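Local coordinates for protein ATP phosphoribosyltransferase (Thermotoga maritima, PDB 1O63) that probably catalyses the first step of histidine biosynthesis, the condensation of ATP with 5-phosphoribose 1-diphosphate to give N'-(5'-phosphoribosyl)-ATP, at residues V45-G57 with G62-L76. Numbering follows the deposited sequence.
Sequences VRPFDVPTYLVHG and GFCGTDVLLEKETSL
Lys72 has CG trans to the backbone N (chi1 165°) and the rest of the chain stretched out, which carries NZ across Pro51 to Phe48 and Thr52. NZ donates to Phe48 O at 3.1 Å, nearly in line with the C=O bond (C=O...N angle 162°), and is modelled 2.5 Å from Thr52 OG1, a hydrogen bond of doubtful length. Lys72 CD lies 4.0 Å from Pro51 CG. An alanine in place of Lys72 would probably leave Phe48 O without this donor, take a partner from Thr52 OG1 and uncover one flank of the proline ring.

Val68 splits its branches: CG1, trans to the backbone N, packs against Pro51 CG, while CG2 sits over one face of the Phe48 ring, 3.9 Å from its centroid, in a CH-pi contact. Glu71 CB meets the edge of the same ring, 3.7 Å from Phe48 CZ, whereas its carboxylate turns away to the backbone N of Asn112 and Val113. Leu76 spreads its methyls along one side of the helix, CD1 on Pro51 CB and CD2 on Leu54 CB (3.7 Å). Val50 and Leu54 press onto Gly62, where a side chain would clash with both.

Helix 50-55 links parallel strands 40-45 and 61-65 in a beta-alpha-beta crossover past strand 4-8, roughly antiparallel to strand 62-65 (148°), with helix 66-71 beside the N-terminal end of helix 50-55; strands 4-8 and 161-176 flank strand 61-65.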
loop_
_atom_site.group_PDB
_atom_site.type_symbol
_atom_site.label_atom_id
_atom_site.label_comp_id
_atom_site.label_asym_id
_atom_site.label_seq_id
_atom_site.Cartn_x
_atom_site.Cartn_y
_atom_site.Cartn_z
ATOM N N VAL A 45 -9.640 -4.073 8.459
ATOM C CA VAL A 45 -9.002 -2.987 7.719
ATOM C C VAL A 45 -7.532 -3.264 7.458
ATOM O O VAL A 45 -6.977 -4.188 8.062
ATOM C CB VAL A 45 -9.120 -1.650 8.489
ATOM C CG1 VAL A 45 -10.600 -1.324 8.776
ATOM C CG2 VAL A 45 -8.356 -1.693 9.814
ATOM N N ARG A 46 -6.934 -2.507 6.547
ATOM C CA ARG A 46 -5.496 -2.670 6.273
ATOM C C ARG A 46 -4.742 -2.243 7.535
ATOM O O ARG A 46 -5.149 -1.300 8.227
ATOM C CB ARG A 46 -5.052 -1.867 5.092
ATOM C CG ARG A 46 -5.709 -2.071 3.757
ATOM C CD ARG A 46 -5.707 -3.496 3.275
ATOM N NE ARG A 46 -4.461 -4.214 3.500
ATOM C CZ ARG A 46 -4.359 -5.537 3.336
ATOM N NH1 ARG A 46 -3.206 -6.155 3.547
ATOM N NH2 ARG A 46 -5.425 -6.231 2.941
ATOM N N PRO A 47 -3.666 -2.952 7.852
ATOM C CA PRO A 47 -2.885 -2.720 9.052
ATOM C C PRO A 47 -2.537 -1.296 9.329
ATOM O O PRO A 47 -2.715 -0.790 10.476
ATOM C CB PRO A 47 -1.598 -3.548 8.783
ATOM C CG PRO A 47 -2.105 -4.700 7.960
ATOM C CD PRO A 47 -3.146 -4.088 7.054
ATOM N N PHE A 48 -2.104 -0.533 8.320
ATOM C CA PHE A 48 -1.763 0.869 8.519
ATOM C C PHE A 48 -2.976 1.736 8.788
ATOM O O PHE A 48 -2.832 2.830 9.361
ATOM C CB PHE A 48 -0.978 1.429 7.307
ATOM C CG PHE A 48 0.513 1.362 7.588
ATOM C CD1 PHE A 48 1.223 0.207 7.304
ATOM C CD2 PHE A 48 1.174 2.420 8.174
ATOM C CE1 PHE A 48 2.578 0.121 7.571
ATOM C CE2 PHE A 48 2.522 2.337 8.446
ATOM C CZ PHE A 48 3.239 1.183 8.140
ATOM N N ASP A 49 -4.173 1.245 8.530
ATOM C CA ASP A 49 -5.387 2.024 8.796
ATOM C C ASP A 49 -5.925 1.792 10.197
ATOM O O ASP A 49 -6.864 2.469 10.596
ATOM C CB ASP A 49 -6.467 1.665 7.767
ATOM C CG ASP A 49 -6.087 2.103 6.361
ATOM O OD1 ASP A 49 -6.573 1.500 5.392
ATOM O OD2 ASP A 49 -5.286 3.039 6.212
ATOM N N VAL A 50 -5.364 0.830 10.949
ATOM C CA VAL A 50 -5.909 0.597 12.311
ATOM C C VAL A 50 -5.843 1.839 13.150
ATOM O O VAL A 50 -6.864 2.285 13.735
ATOM C CB VAL A 50 -5.240 -0.606 12.969
ATOM C CG1 VAL A 50 -5.402 -0.626 14.489
ATOM C CG2 VAL A 50 -5.762 -1.905 12.343
ATOM N N PRO A 51 -4.700 2.536 13.213
ATOM C CA PRO A 51 -4.578 3.700 14.060
ATOM C C PRO A 51 -5.459 4.841 13.567
ATOM O O PRO A 51 -5.977 5.606 14.395
ATOM C CB PRO A 51 -3.105 4.065 14.052
ATOM C CG PRO A 51 -2.451 3.194 13.052
ATOM C CD PRO A 51 -3.385 2.065 12.728
ATOM N N THR A 52 -5.672 4.919 12.256
ATOM C CA THR A 52 -6.580 5.926 11.688
ATOM C C THR A 52 -7.997 5.733 12.186
ATOM O O THR A 52 -8.686 6.693 12.590
ATOM C CB THR A 52 -6.552 5.808 10.152
ATOM O OG1 THR A 52 -5.191 6.016 9.698
ATOM C CG2 THR A 52 -7.476 6.802 9.492
ATOM N N TYR A 53 -8.508 4.500 12.205
ATOM C CA TYR A 53 -9.849 4.243 12.719
ATOM C C TYR A 53 -9.970 4.615 14.188
ATOM O O TYR A 53 -11.040 5.083 14.638
ATOM C CB TYR A 53 -10.241 2.745 12.539
ATOM C CG TYR A 53 -10.842 2.538 11.149
ATOM C CD1 TYR A 53 -10.076 2.720 10.000
ATOM C CD2 TYR A 53 -12.174 2.225 11.006
ATOM C CE1 TYR A 53 -10.635 2.559 8.745
ATOM C CE2 TYR A 53 -12.747 2.070 9.773
ATOM C CZ TYR A 53 -11.971 2.249 8.638
ATOM O OH TYR A 53 -12.589 2.092 7.417
ATOM N N LEU A 54 -8.931 4.346 14.978
ATOM C CA LEU A 54 -8.949 4.678 16.392
ATOM C C LEU A 54 -8.814 6.177 16.652
ATOM O O LEU A 54 -9.591 6.777 17.412
ATOM C CB LEU A 54 -7.789 3.954 17.108
ATOM C CG LEU A 54 -7.984 2.418 17.160
ATOM C CD1 LEU A 54 -6.640 1.712 17.332
ATOM C CD2 LEU A 54 -8.904 2.096 18.329
ATOM N N VAL A 55 -7.831 6.808 15.990
ATOM C CA VAL A 55 -7.603 8.244 16.219
ATOM C C VAL A 55 -8.835 9.056 15.894
ATOM O O VAL A 55 -9.181 10.025 16.596
ATOM C CB VAL A 55 -6.390 8.752 15.435
ATOM C CG1 VAL A 55 -6.221 10.261 15.606
ATOM C CG2 VAL A 55 -5.109 8.043 15.873
ATOM N N HIS A 56 -9.551 8.699 14.831
ATOM C CA HIS A 56 -10.779 9.386 14.450
ATOM C C HIS A 56 -11.941 9.041 15.363
ATOM O O HIS A 56 -13.023 9.622 15.219
ATOM C CB HIS A 56 -11.129 9.072 12.978
ATOM C CG HIS A 56 -10.339 9.926 12.025
ATOM N ND1 HIS A 56 -9.011 9.675 11.739
ATOM C CD2 HIS A 56 -10.684 11.028 11.322
ATOM C CE1 HIS A 56 -8.561 10.597 10.882
ATOM N NE2 HIS A 56 -9.548 11.419 10.628
ATOM N N GLY A 57 -11.804 8.071 16.250
ATOM C CA GLY A 57 -12.843 7.707 17.188
ATOM C C GLY A 57 -13.925 6.790 16.692
ATOM O O GLY A 57 -14.975 6.671 17.378
ATOM N N GLY A 62 -7.906 -1.606 18.865
ATOM C CA GLY A 62 -7.354 -2.114 17.614
ATOM C C GLY A 62 -6.057 -2.882 17.867
ATOM O O GLY A 62 -5.628 -3.075 19.012
ATOM N N PHE A 63 -5.583 -3.531 16.803
ATOM C CA PHE A 63 -4.380 -4.329 16.797
ATOM C C PHE A 63 -3.563 -4.018 15.517
ATOM O O PHE A 63 -4.156 -3.834 14.462
ATOM C CB PHE A 63 -4.669 -5.833 16.817
ATOM C CG PHE A 63 -5.611 -6.250 17.912
ATOM C CD1 PHE A 63 -6.984 -6.137 17.738
ATOM C CD2 PHE A 63 -5.132 -6.702 19.128
ATOM C CE1 PHE A 63 -7.876 -6.475 18.722
ATOM C CE2 PHE A 63 -6.017 -7.023 20.150
ATOM C CZ PHE A 63 -7.377 -6.926 19.946
ATOM N N CYS A 64 -2.255 -3.906 15.685
ATOM C CA CYS A 64 -1.374 -3.681 14.547
ATOM C C CYS A 64 0.058 -4.084 14.891
ATOM O O CYS A 64 0.394 -4.295 16.056
ATOM C CB CYS A 64 -1.451 -2.240 14.051
ATOM S SG CYS A 64 -1.086 -1.008 15.325
ATOM N N GLY A 65 0.896 -4.294 13.887
ATOM C CA GLY A 65 2.273 -4.723 14.180
ATOM C C GLY A 65 3.156 -3.561 14.594
ATOM O O GLY A 65 2.857 -2.381 14.452
ATOM N N THR A 66 4.390 -3.921 15.019
ATOM C CA THR A 66 5.351 -2.907 15.427
ATOM C C THR A 66 5.727 -1.987 14.273
ATOM O O THR A 66 5.992 -0.796 14.485
ATOM C CB THR A 66 6.632 -3.560 16.005
ATOM O OG1 THR A 66 6.246 -4.658 16.854
ATOM C CG2 THR A 66 7.416 -2.551 16.825
ATOM N N ASP A 67 5.759 -2.490 13.064
ATOM C CA ASP A 67 6.073 -1.704 11.874
ATOM C C ASP A 67 5.096 -0.541 11.753
ATOM O O ASP A 67 5.532 0.607 11.595
ATOM C CB ASP A 67 6.072 -2.582 10.620
ATOM C CG ASP A 67 4.847 -3.453 10.482
ATOM O OD1 ASP A 67 4.346 -3.606 9.343
ATOM O OD2 ASP A 67 4.334 -4.003 11.482
ATOM N N VAL A 68 3.798 -0.809 11.832
ATOM C CA VAL A 68 2.780 0.247 11.756
ATOM C C VAL A 68 3.010 1.274 12.848
ATOM O O VAL A 68 3.033 2.476 12.620
ATOM C CB VAL A 68 1.363 -0.329 11.863
ATOM C CG1 VAL A 68 0.275 0.726 11.989
ATOM C CG2 VAL A 68 1.054 -1.243 10.664
ATOM N N LEU A 69 3.142 0.794 14.098
ATOM C CA LEU A 69 3.298 1.653 15.250
ATOM C C LEU A 69 4.486 2.585 15.162
ATOM O O LEU A 69 4.395 3.758 15.569
ATOM C CB LEU A 69 3.395 0.815 16.542
ATOM C CG LEU A 69 2.270 1.012 17.557
ATOM C CD1 LEU A 69 0.921 0.990 16.876
ATOM C CD2 LEU A 69 2.317 -0.026 18.671
ATOM N N LEU A 70 5.628 2.047 14.710
ATOM C CA LEU A 70 6.833 2.889 14.647
ATOM C C LEU A 70 6.846 3.732 13.385
ATOM O O LEU A 70 7.538 4.742 13.358
ATOM C CB LEU A 70 8.091 2.060 14.768
ATOM C CG LEU A 70 8.819 1.893 16.072
ATOM C CD1 LEU A 70 8.121 2.446 17.304
ATOM C CD2 LEU A 70 9.206 0.431 16.307
ATOM N N GLU A 71 6.187 3.294 12.303
ATOM C CA GLU A 71 6.227 4.091 11.082
ATOM C C GLU A 71 5.334 5.325 11.177
ATOM O O GLU A 71 5.581 6.335 10.526
ATOM C CB GLU A 71 5.835 3.225 9.872
ATOM C CG GLU A 71 5.791 3.981 8.569
ATOM C CD GLU A 71 7.152 4.545 8.177
ATOM O OE1 GLU A 71 7.216 5.506 7.411
ATOM O OE2 GLU A 71 8.186 4.011 8.659
ATOM N N LYS A 72 4.294 5.234 11.963
ATOM C CA LYS A 72 3.263 6.275 12.090
ATOM C C LYS A 72 2.995 6.505 13.566
ATOM O O LYS A 72 2.328 5.675 14.204
ATOM C CB LYS A 72 2.024 5.727 11.371
ATOM C CG LYS A 72 0.701 6.401 11.606
ATOM C CD LYS A 72 -0.393 5.733 10.767
ATOM C CE LYS A 72 -1.718 6.472 10.888
ATOM N NZ LYS A 72 -2.723 5.909 9.941
ATOM N N GLU A 73 3.529 7.572 14.137
ATOM C CA GLU A 73 3.330 7.795 15.576
ATOM C C GLU A 73 1.932 8.247 15.933
ATOM O O GLU A 73 1.320 9.088 15.282
ATOM C CB GLU A 73 4.381 8.792 16.085
ATOM C CG GLU A 73 4.933 8.400 17.450
ATOM C CD GLU A 73 5.758 7.127 17.404
ATOM O OE1 GLU A 73 6.256 6.694 18.475
ATOM O OE2 GLU A 73 5.938 6.556 16.302
ATOM N N THR A 74 1.355 7.641 16.971
ATOM C CA THR A 74 0.028 7.997 17.452
ATOM C C THR A 74 0.082 8.262 18.964
ATOM O O THR A 74 1.064 7.921 19.625
ATOM C CB THR A 74 -0.986 6.848 17.251
ATOM O OG1 THR A 74 -0.590 5.753 18.078
ATOM C CG2 THR A 74 -1.043 6.369 15.806
ATOM N N SER A 75 -1.038 8.719 19.508
ATOM C CA SER A 75 -1.132 8.917 20.951
ATOM C C SER A 75 -1.860 7.760 21.627
ATOM O O SER A 75 -2.068 7.783 22.850
ATOM C CB SER A 75 -1.886 10.233 21.248
ATOM O OG SER A 75 -3.096 10.225 20.479
ATOM N N LEU A 76 -2.226 6.733 20.893
ATOM C CA LEU A 76 -2.962 5.601 21.410
ATOM C C LEU A 76 -2.290 4.878 22.567
ATOM O O LEU A 76 -1.074 4.703 22.675
ATOM C CB LEU A 76 -3.289 4.613 20.272
ATOM C CG LEU A 76 -3.835 5.258 18.996
ATOM C CD1 LEU A 76 -3.728 4.296 17.821
ATOM C CD2 LEU A 76 -5.289 5.696 19.233
#